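Local structure of Maltose/maltodextrin transport permease homologue (Bdellovibrio bacteriovorus HD100, 6FFL) at residues A168-A173 with A251-I256; N114-L119 with P164-P169; D88-F93 with G103-I108. The protein binds maltotriose through this MalE-like solute-binding domain, which is fused to a MalF transmembrane subunit and probably serves maltodextrin uptake by an ABC transporter. All coordinates share one frame; numbering follows the deposited sequence.

In the fold
Contacts 1 and 2 are wholly buried, while contact 3 is buried but has two partly exposed aromatic residues, Tyr89 and His105; they belong to opposite lobes of a type II periplasmic binding protein fold. Contacts 1 and 2 lie in one lobe, with centres about 8 Å apart; they share Ala168 and Pro169 and are tied by a probable hydrogen bond from Leu118 N to Ala251 O. Contact 2, about 8 Å from the chain centre, is the most central and combines sugar recognition with apolar packing. Contact 1 lies farther out and consists of aliphatic groups around one phenylalanine. Contact 3, in the other lobe, is the most peripheral and rests on aromatic stacking and CH-pi contacts.

Contact 1 of 3, residues A168-A173 with A251-I256; sequences APFIPA and ARIPMI
Phe170 carries CG anti to its carbonyl carbon (chi1 -58°), and Ile253 holds CG2 anti to its backbone N and CG1 anti to its carbonyl carbon (chi1 -64°); these two settings bring the phenyl ring and the isoleucine methyl together. The contact lies in one lobe of the type II periplasmic binding protein fold, where the short helix 170-173 packs against the loop that follows strand 248-251. No hydrogen bond joins the two segments, so apolar side chains carry the whole interface. CG2 of Ile253 meets Phe170 at CE1, 3.6 Å away, and the two side chains cross at about a right angle. The second branch of Ile253 works separately: its CD1 reaches Pro169, lying 4.1 Å from CB and equally far from CG, so the proline ring is met along one side. Three residues further on, Ile256 makes both its contacts with a single branch, its CD1 being 4.1 Å from Phe170 CD1. The ring is thus approached obliquely by two isoleucine methyls, while Phe199 and Thr196, both of helix 191-205, add further packing around it. Polar links lie just outside: Ala173 O is hydrogen-bonded to Thr259 OG1, and Pro169 shares a backbone hydrogen bond with Ser264. Beside the first of these links the packing closes with Ala173 CB resting 3.8 Å from Ile256 CG1.

Contact 2 of 3, residues N114-L119 with P164-P169; sequences NHLMLL and PFFFAP. With GLC (alpha-D-glucopyranose), chain B; GLC (alpha-D-glucopyranose), chain C.
OD1 of Asn114, whose amide lies near the rim of the Phe165 ring, is gripped twice: by O2 of the chain C glucose at a short 2.5 Å, and by NZ of Lys270. The same amide donates from ND2 to O3 of that glucose, 3.0 Å away and almost perfectly straight at 178°. Two neighbouring hydroxyls are therefore read by one side chain, which fixes the rotation of the amide; CG stands anti to the backbone N (chi1 -157°) to present it to the sugar. Phe165 contributes from the other segment in two ways. Its backbone N donates to O6 of the chain B glucose at 2.9 Å, and its ring places one face under C4 of the chain C glucose, which lies 3.8 Å above the plane and toward the rim. At the ring edge, near its plane, Asn114 O is 3.4 Å from Phe165 CZ.

Leu116 fills the apolar side of the contact. Its CD1 sits 3.3 Å from Phe165 O and also touches Phe166 CA and Pro169 CG, whereas CD2 goes to Phe166, 3.7 Å from CE2. Phe166 has O6 of the chain C glucose at its edge. The arrangement is a binding-cleft wall: Leu116, at the start of strand 116-121, and Asn114 just before it face the short helix 164-167; the strand runs between strands 228-234 and 248-251, and Trp351 of helix 346-362 packs on Pro164 and Phe165.

Contact 3 of 3, residues D88-F93 with G103-I108; sequences DYFQNF and GKHYMI
His105 lays its imidazole flat over Phe90 in a face-to-face stack, with ring centroids 3.9 Å apart and planes only 8° from parallel. It belongs to strand 104-109, which pairs antiparallel with 266-274 in the mixed sheet of one lobe of the type II periplasmic binding protein fold, and the stack joins that strand to the short helix 87-90. A chi1 of -70°, with CG anti to the carbonyl carbon, lays the imidazole along the phenyl ring; CB, set by the backbone, also lies over that face, 3.5 Å from Phe90 CZ, in a CH-pi contact. ND1 is hydrogen-bonded to Asp82 OD2, which would help hold the imidazole's rotation. On the opposite face of Phe90 lies CD1 of Tyr89, 3.8 Å above the plane, so the phenyl ring is covered on both sides.

Met107 adds little beyond its carbonyl: O lies 4.2 Å from Phe90 CE1. Ile108 then turns back toward the helix and uses separate atoms for separate rings. Its CB approaches the Phe90 ring obliquely, and its CG1 comes to the edge of Tyr89, 3.5 Å from OH, a hydroxyl whose hydrogen-bond partner is Thr295 OG1. Phe93 ends the type I turn that begins at Phe90, with Phe93 N bonded to Phe90 O at 3.2 Å. Over the face of the Phe93 ring sits Ile108 CD1, 4.0 Å from its centroid and 16° off the normal.

Contact 1 of 3, residues A168-A173 with A251-I256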
loop_
_atom_site.group_PDB
_atom_site.type_symbol
_atom_site.label_atom_id
_atom_site.label_comp_id
_atom_site.label_asym_id
_atom_site.label_seq_id
_atom_site.Cartn_x
_atom_site.Cartn_y
_atom_site.Cartn_z
ATOM N N ALA A 168 5.658 8.481 4.511
ATOM C CA ALA A 168 5.589 9.254 3.273
ATOM C C ALA A 168 4.474 10.295 3.213
ATOM O O ALA A 168 4.721 11.383 2.665
ATOM C CB ALA A 168 5.452 8.286 2.089
ATOM N N PRO A 169 3.255 10.056 3.715
ATOM C CA PRO A 169 2.221 11.090 3.578
ATOM C C PRO A 169 2.588 12.389 4.269
ATOM O O PRO A 169 2.133 13.457 3.836
ATOM C CB PRO A 169 0.983 10.442 4.218
ATOM C CG PRO A 169 1.237 8.965 4.140
ATOM C CD PRO A 169 2.719 8.840 4.363
ATOM N N PHE A 170 3.399 12.339 5.326
ATOM C CA PHE A 170 3.723 13.563 6.060
ATOM C C PHE A 170 4.723 14.438 5.331
ATOM O O PHE A 170 4.762 15.649 5.573
ATOM C CB PHE A 170 4.280 13.230 7.447
ATOM C CG PHE A 170 3.337 12.416 8.287
ATOM C CD1 PHE A 170 2.209 12.998 8.851
ATOM C CD2 PHE A 170 3.571 11.070 8.499
ATOM C CE1 PHE A 170 1.319 12.240 9.608
ATOM C CE2 PHE A 170 2.691 10.310 9.258
ATOM C CZ PHE A 170 1.569 10.897 9.813
ATOM N N ILE A 171 5.537 13.859 4.460
ATOM C CA ILE A 171 6.624 14.620 3.847
ATOM C C ILE A 171 6.083 15.859 3.135
ATOM O O ILE A 171 6.526 16.968 3.463
ATOM C CB ILE A 171 7.468 13.733 2.918
ATOM C CG1 ILE A 171 8.105 12.604 3.731
ATOM C CG2 ILE A 171 8.535 14.580 2.228
ATOM C CD1 ILE A 171 8.747 11.485 2.871
ATOM N N PRO A 172 5.139 15.753 2.184
ATOM C CA PRO A 172 4.647 16.970 1.522
ATOM C C PRO A 172 3.884 17.902 2.447
ATOM O O PRO A 172 3.805 19.100 2.150
ATOM C CB PRO A 172 3.737 16.427 0.409
ATOM C CG PRO A 172 3.336 15.054 0.861
ATOM C CD PRO A 172 4.537 14.537 1.597
ATOM N N ALA A 173 3.323 17.402 3.554
ATOM C CA ALA A 173 2.658 18.304 4.491
ATOM C C ALA A 173 3.657 19.195 5.218
ATOM O O ALA A 173 3.276 20.262 5.722
ATOM C CB ALA A 173 1.824 17.501 5.500
ATOM N N ALA A 251 -10.867 8.287 8.385
ATOM C CA ALA A 251 -10.734 9.730 8.221
ATOM C C ALA A 251 -9.395 10.024 7.566
ATOM O O ALA A 251 -8.499 9.179 7.532
ATOM C CB ALA A 251 -10.830 10.472 9.562
ATOM N N ARG A 252 -9.254 11.250 7.065
ATOM C CA ARG A 252 -7.936 11.700 6.630
ATOM C C ARG A 252 -6.928 11.600 7.770
ATOM O O ARG A 252 -7.259 11.874 8.929
ATOM C CB ARG A 252 -8.012 13.155 6.151
ATOM C CG ARG A 252 -8.822 13.356 4.895
ATOM C CD ARG A 252 -8.849 14.816 4.481
ATOM N NE ARG A 252 -9.517 14.967 3.195
ATOM C CZ ARG A 252 -9.692 16.124 2.569
ATOM N NH1 ARG A 252 -9.234 17.243 3.109
ATOM N NH2 ARG A 252 -10.317 16.155 1.394
ATOM N N ILE A 253 -5.684 11.243 7.440
ATOM C CA ILE A 253 -4.597 11.468 8.399
ATOM C C ILE A 253 -4.649 12.955 8.731
ATOM O O ILE A 253 -4.724 13.784 7.816
ATOM C CB ILE A 253 -3.227 11.052 7.835
ATOM C CG1 ILE A 253 -3.188 9.544 7.578
ATOM C CG2 ILE A 253 -2.104 11.452 8.788
ATOM C CD1 ILE A 253 -1.994 9.109 6.693
ATOM N N PRO A 254 -4.663 13.333 10.008
ATOM C CA PRO A 254 -5.001 14.720 10.361
ATOM C C PRO A 254 -4.018 15.742 9.797
ATOM O O PRO A 254 -2.812 15.494 9.679
ATOM C CB PRO A 254 -4.975 14.707 11.892
ATOM C CG PRO A 254 -5.355 13.314 12.247
ATOM C CD PRO A 254 -4.701 12.441 11.181
ATOM N N MET A 255 -4.561 16.909 9.465
ATOM C CA MET A 255 -3.765 18.022 8.962
ATOM C C MET A 255 -2.694 18.421 9.974
ATOM O O MET A 255 -2.929 18.452 11.183
ATOM C CB MET A 255 -4.700 19.199 8.665
ATOM C CG MET A 255 -4.050 20.557 8.428
ATOM S SD MET A 255 -5.295 21.886 8.333
ATOM C CE MET A 255 -6.081 21.461 6.787
ATOM N N ILE A 256 -1.494 18.711 9.476
ATOM C CA ILE A 256 -0.439 19.173 10.372
ATOM C C ILE A 256 -0.750 20.593 10.821
ATOM O O ILE A 256 -0.843 21.511 9.998
ATOM C CB ILE A 256 0.930 19.095 9.687
ATOM C CG1 ILE A 256 1.166 17.659 9.213
ATOM C CG2 ILE A 256 2.033 19.663 10.597
ATOM C CD1 ILE A 256 1.173 16.652 10.367
#

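Contact 2 of 3, residues N114-L119 with P164-P169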
loop_
_atom_site.group_PDB
_atom_site.type_symbol
_atom_site.label_atom_id
_atom_site.label_comp_id
_atom_site.label_asym_id
_atom_site.label_seq_id
_atom_site.Cartn_x
_atom_site.Cartn_y
_atom_site.Cartn_z
ATOM N N ASN A 114 -5.079 1.586 -2.257
ATOM C CA ASN A 114 -3.758 1.352 -1.682
ATOM C C ASN A 114 -3.305 2.523 -0.821
ATOM O O ASN A 114 -2.109 2.738 -0.636
ATOM C CB ASN A 114 -2.727 1.057 -2.786
ATOM C CG ASN A 114 -1.539 0.287 -2.263
ATOM O OD1 ASN A 114 -1.709 -0.728 -1.590
ATOM N ND2 ASN A 114 -0.332 0.771 -2.551
ATOM N N HIS A 115 -4.255 3.287 -0.293
ATOM C CA HIS A 115 -3.986 4.555 0.364
ATOM C C HIS A 115 -4.099 4.410 1.877
ATOM O O HIS A 115 -4.956 3.676 2.383
ATOM C CB HIS A 115 -4.952 5.635 -0.130
ATOM C CG HIS A 115 -6.401 5.249 -0.044
ATOM N ND1 HIS A 115 -6.917 4.126 -0.668
ATOM C CD2 HIS A 115 -7.445 5.842 0.579
ATOM C CE1 HIS A 115 -8.217 4.054 -0.433
ATOM N NE2 HIS A 115 -8.563 5.083 0.323
ATOM N N LEU A 116 -3.243 5.136 2.593
ATOM C CA LEU A 116 -3.275 5.171 4.047
ATOM C C LEU A 116 -4.279 6.198 4.555
ATOM O O LEU A 116 -4.565 7.204 3.900
ATOM C CB LEU A 116 -1.898 5.506 4.602
ATOM C CG LEU A 116 -0.834 4.458 4.318
ATOM C CD1 LEU A 116 0.529 5.014 4.754
ATOM C CD2 LEU A 116 -1.147 3.159 5.036
ATOM N N MET A 117 -4.793 5.945 5.754
ATOM C CA MET A 117 -5.791 6.824 6.349
ATOM C C MET A 117 -5.736 6.625 7.854
ATOM O O MET A 117 -5.054 5.729 8.348
ATOM C CB MET A 117 -7.186 6.513 5.804
ATOM C CG MET A 117 -7.748 5.202 6.316
ATOM S SD MET A 117 -8.887 4.404 5.165
ATOM C CE MET A 117 -7.734 3.770 3.930
ATOM N N LEU A 118 -6.468 7.469 8.581
ATOM C CA LEU A 118 -6.678 7.247 10.007
ATOM C C LEU A 118 -7.879 6.327 10.181
ATOM O O LEU A 118 -8.909 6.512 9.526
ATOM C CB LEU A 118 -6.907 8.575 10.745
ATOM C CG LEU A 118 -6.927 8.483 12.277
ATOM C CD1 LEU A 118 -5.508 8.349 12.797
ATOM C CD2 LEU A 118 -7.616 9.708 12.890
ATOM N N LEU A 119 -7.726 5.301 11.016
ATOM C CA LEU A 119 -8.840 4.460 11.423
ATOM C C LEU A 119 -9.006 4.661 12.912
ATOM O O LEU A 119 -8.016 4.837 13.628
ATOM C CB LEU A 119 -8.598 2.965 11.116
ATOM C CG LEU A 119 -8.393 2.596 9.641
ATOM C CD1 LEU A 119 -6.921 2.729 9.240
ATOM C CD2 LEU A 119 -8.897 1.170 9.400
ATOM N N PRO A 164 8.771 3.155 5.288
ATOM C CA PRO A 164 8.681 4.466 4.627
ATOM C C PRO A 164 7.308 4.795 4.062
ATOM O O PRO A 164 6.904 5.963 4.075
ATOM C CB PRO A 164 9.737 4.366 3.515
ATOM C CG PRO A 164 10.711 3.383 4.015
ATOM C CD PRO A 164 9.938 2.379 4.838
ATOM N N PHE A 165 6.584 3.803 3.535
ATOM C CA PHE A 165 5.240 4.076 3.029
ATOM C C PHE A 165 4.389 4.778 4.078
ATOM O O PHE A 165 3.567 5.639 3.744
ATOM C CB PHE A 165 4.579 2.764 2.603
ATOM C CG PHE A 165 3.371 2.939 1.714
ATOM C CD1 PHE A 165 3.502 3.450 0.426
ATOM C CD2 PHE A 165 2.114 2.563 2.163
ATOM C CE1 PHE A 165 2.393 3.579 -0.419
ATOM C CE2 PHE A 165 0.994 2.691 1.341
ATOM C CZ PHE A 165 1.138 3.210 0.042
ATOM N N PHE A 166 4.600 4.444 5.350
ATOM C CA PHE A 166 3.734 4.949 6.408
ATOM C C PHE A 166 4.136 6.335 6.899
ATOM O O PHE A 166 3.297 7.027 7.491
ATOM C CB PHE A 166 3.707 3.944 7.558
ATOM C CG PHE A 166 2.960 2.673 7.228
ATOM C CD1 PHE A 166 3.546 1.682 6.445
ATOM C CD2 PHE A 166 1.664 2.479 7.690
ATOM C CE1 PHE A 166 2.851 0.513 6.130
ATOM C CE2 PHE A 166 0.965 1.307 7.379
ATOM C CZ PHE A 166 1.560 0.332 6.603
ATOM N N PHE A 167 5.373 6.790 6.660
ATOM C CA PHE A 167 5.639 8.200 6.951
ATOM C C PHE A 167 5.680 9.075 5.706
ATOM O O PHE A 167 5.674 10.305 5.834
ATOM C CB PHE A 167 6.921 8.372 7.811
ATOM C CG PHE A 167 8.217 7.951 7.162
ATOM C CD1 PHE A 167 8.823 8.734 6.175
ATOM C CD2 PHE A 167 8.879 6.815 7.607
ATOM C CE1 PHE A 167 10.049 8.359 5.622
ATOM C CE2 PHE A 167 10.099 6.427 7.057
ATOM C CZ PHE A 167 10.679 7.205 6.048
ATOM N N ALA A 168 5.658 8.481 4.511
ATOM C CA ALA A 168 5.589 9.254 3.273
ATOM C C ALA A 168 4.474 10.295 3.213
ATOM O O ALA A 168 4.721 11.383 2.665
ATOM C CB ALA A 168 5.452 8.286 2.089
ATOM N N PRO A 169 3.255 10.056 3.715
ATOM C CA PRO A 169 2.221 11.090 3.578
ATOM C C PRO A 169 2.588 12.389 4.269
ATOM O O PRO A 169 2.133 13.457 3.836
ATOM C CB PRO A 169 0.983 10.442 4.218
ATOM C CG PRO A 169 1.237 8.965 4.140
ATOM C CD PRO A 169 2.719 8.840 4.363
HETATM C C1 GLC B . 5.023 0.420 -0.618
HETATM C C2 GLC B . 5.630 0.154 -1.997
HETATM C C3 GLC B . 6.893 -0.701 -1.842
HETATM C C4 GLC B . 7.874 -0.014 -0.909
HETATM C C5 GLC B . 7.201 0.281 0.440
HETATM C C6 GLC B . 8.106 1.155 1.301
HETATM O O2 GLC B . 4.677 -0.492 -2.865
HETATM O O3 GLC B . 7.525 -0.888 -3.127
HETATM O O4 GLC B . 9.008 -0.871 -0.710
HETATM O O5 GLC B . 6.010 1.041 0.210
HETATM O O6 GLC B . 7.638 1.237 2.664
HETATM C C1 GLC C . 1.048 -2.097 1.672
HETATM C C2 GLC C . 0.978 -1.449 0.296
HETATM C C3 GLC C . 2.326 -1.410 -0.406
HETATM C C4 GLC C . 3.336 -0.775 0.545
HETATM C C5 GLC C . 3.370 -1.569 1.847
HETATM C C6 GLC C . 4.378 -0.970 2.835
HETATM O O2 GLC C . 0.018 -2.182 -0.488
HETATM O O3 GLC C . 2.202 -0.613 -1.597
HETATM O O4 GLC C . 4.628 -0.815 -0.040
HETATM O O5 GLC C . 2.080 -1.497 2.444
HETATM O O6 GLC C . 4.659 -1.917 3.888
#

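Contact 3 of 3, residues D88-F93 with G103-I108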
loop_
_atom_site.group_PDB
_atom_site.type_symbol
_atom_site.label_atom_id
_atom_site.label_comp_id
_atom_site.label_asym_id
_atom_site.label_seq_id
_atom_site.Cartn_x
_atom_site.Cartn_y
_atom_site.Cartn_z
ATOM N N ASP A 88 -8.561 -0.925 -26.332
ATOM C CA ASP A 88 -9.915 -0.756 -25.815
ATOM C C ASP A 88 -10.084 -1.385 -24.434
ATOM O O ASP A 88 -11.001 -1.010 -23.698
ATOM C CB ASP A 88 -10.929 -1.343 -26.797
ATOM C CG ASP A 88 -11.115 -0.471 -28.029
ATOM O OD1 ASP A 88 -10.881 0.754 -27.938
ATOM O OD2 ASP A 88 -11.491 -1.015 -29.088
ATOM N N TYR A 89 -9.218 -2.326 -24.065
ATOM C CA TYR A 89 -9.276 -2.902 -22.730
ATOM C C TYR A 89 -9.008 -1.843 -21.665
ATOM O O TYR A 89 -9.778 -1.700 -20.710
ATOM C CB TYR A 89 -8.275 -4.056 -22.624
ATOM C CG TYR A 89 -8.185 -4.685 -21.257
ATOM C CD1 TYR A 89 -7.230 -4.258 -20.341
ATOM C CD2 TYR A 89 -9.046 -5.711 -20.880
ATOM C CE1 TYR A 89 -7.145 -4.822 -19.085
ATOM C CE2 TYR A 89 -8.967 -6.285 -19.622
ATOM C CZ TYR A 89 -8.015 -5.837 -18.731
ATOM O OH TYR A 89 -7.915 -6.399 -17.478
ATOM N N PHE A 90 -7.918 -1.083 -21.814
ATOM C CA PHE A 90 -7.472 -0.229 -20.718
ATOM C C PHE A 90 -8.375 0.980 -20.504
ATOM O O PHE A 90 -8.435 1.493 -19.380
ATOM C CB PHE A 90 -6.020 0.199 -20.950
ATOM C CG PHE A 90 -5.037 -0.908 -20.672
ATOM C CD1 PHE A 90 -4.713 -1.242 -19.368
ATOM C CD2 PHE A 90 -4.491 -1.647 -21.710
ATOM C CE1 PHE A 90 -3.845 -2.280 -19.092
ATOM C CE2 PHE A 90 -3.614 -2.692 -21.440
ATOM C CZ PHE A 90 -3.300 -3.005 -20.127
ATOM N N GLN A 91 -9.084 1.438 -21.539
ATOM C CA GLN A 91 -9.984 2.574 -21.362
ATOM C C GLN A 91 -11.178 2.243 -20.472
ATOM O O GLN A 91 -11.889 3.162 -20.057
ATOM C CB GLN A 91 -10.474 3.095 -22.720
ATOM C CG GLN A 91 -10.978 2.019 -23.668
ATOM C CD GLN A 91 -11.663 2.570 -24.920
ATOM O OE1 GLN A 91 -12.878 2.795 -24.939
ATOM N NE2 GLN A 91 -10.884 2.766 -25.978
ATOM N N ASN A 92 -11.408 0.967 -20.167
ATOM C CA ASN A 92 -12.524 0.572 -19.314
ATOM C C ASN A 92 -12.185 0.647 -17.836
ATOM O O ASN A 92 -13.056 0.361 -16.998
ATOM C CB ASN A 92 -12.982 -0.852 -19.653
ATOM C CG ASN A 92 -13.524 -0.974 -21.063
ATOM O OD1 ASN A 92 -13.378 -2.019 -21.703
ATOM N ND2 ASN A 92 -14.143 0.094 -21.564
ATOM N N PHE A 93 -10.950 1.014 -17.497
ATOM C CA PHE A 93 -10.483 1.037 -16.118
ATOM C C PHE A 93 -9.988 2.430 -15.752
ATOM O O PHE A 93 -9.484 3.173 -16.601
ATOM C CB PHE A 93 -9.357 -0.001 -15.902
ATOM C CG PHE A 93 -9.763 -1.408 -16.268
ATOM C CD1 PHE A 93 -10.302 -2.258 -15.325
ATOM C CD2 PHE A 93 -9.638 -1.864 -17.572
ATOM C CE1 PHE A 93 -10.691 -3.554 -15.670
ATOM C CE2 PHE A 93 -10.018 -3.151 -17.917
ATOM C CZ PHE A 93 -10.544 -3.996 -16.968
ATOM N N GLY A 103 5.758 4.478 -21.878
ATOM C CA GLY A 103 4.737 4.448 -22.899
ATOM C C GLY A 103 3.921 3.180 -22.990
ATOM O O GLY A 103 3.115 3.058 -23.917
ATOM N N LYS A 104 4.085 2.236 -22.064
ATOM C CA LYS A 104 3.392 0.957 -22.143
ATOM C C LYS A 104 2.711 0.628 -20.823
ATOM O O LYS A 104 3.040 1.180 -19.765
ATOM C CB LYS A 104 4.350 -0.187 -22.509
ATOM C CG LYS A 104 4.969 -0.052 -23.902
ATOM C CD LYS A 104 6.155 -0.990 -24.095
ATOM C CE LYS A 104 7.171 -0.407 -25.073
ATOM N NZ LYS A 104 8.142 -1.431 -25.559
ATOM N N HIS A 105 1.774 -0.319 -20.897
ATOM C CA HIS A 105 1.051 -0.827 -19.731
ATOM C C HIS A 105 1.661 -2.157 -19.304
ATOM O O HIS A 105 1.535 -3.151 -20.019
ATOM C CB HIS A 105 -0.430 -1.039 -20.041
ATOM C CG HIS A 105 -1.216 0.221 -20.225
ATOM N ND1 HIS A 105 -1.639 0.657 -21.462
ATOM C CD2 HIS A 105 -1.693 1.118 -19.327
ATOM C CE1 HIS A 105 -2.328 1.776 -21.321
ATOM N NE2 HIS A 105 -2.376 2.077 -20.037
ATOM N N TYR A 106 2.268 -2.200 -18.116
ATOM C CA TYR A 106 2.833 -3.453 -17.636
ATOM C C TYR A 106 1.994 -4.115 -16.550
ATOM O O TYR A 106 2.314 -5.237 -16.143
ATOM C CB TYR A 106 4.270 -3.227 -17.119
ATOM C CG TYR A 106 5.261 -2.919 -18.235
ATOM C CD1 TYR A 106 5.797 -3.936 -19.013
ATOM C CD2 TYR A 106 5.658 -1.614 -18.495
ATOM C CE1 TYR A 106 6.713 -3.657 -20.034
ATOM C CE2 TYR A 106 6.558 -1.324 -19.511
ATOM C CZ TYR A 106 7.080 -2.345 -20.269
ATOM O OH TYR A 106 7.973 -2.046 -21.269
ATOM N N MET A 107 0.929 -3.462 -16.078
ATOM C CA MET A 107 0.170 -3.958 -14.943
ATOM C C MET A 107 -1.294 -3.577 -15.113
ATOM O O MET A 107 -1.594 -2.484 -15.600
ATOM C CB MET A 107 0.714 -3.372 -13.629
ATOM C CG MET A 107 -0.183 -3.604 -12.442
ATOM S SD MET A 107 0.438 -2.900 -10.902
ATOM C CE MET A 107 1.862 -3.953 -10.574
ATOM N N ILE A 108 -2.204 -4.462 -14.704
ATOM C CA ILE A 108 -3.609 -4.086 -14.573
ATOM C C ILE A 108 -4.091 -4.488 -13.185
ATOM O O ILE A 108 -4.006 -5.665 -12.803
ATOM C CB ILE A 108 -4.503 -4.701 -15.669
ATOM C CG1 ILE A 108 -5.966 -4.415 -15.348
ATOM C CG2 ILE A 108 -4.275 -6.211 -15.813
ATOM C CD1 ILE A 108 -6.339 -2.968 -15.595
#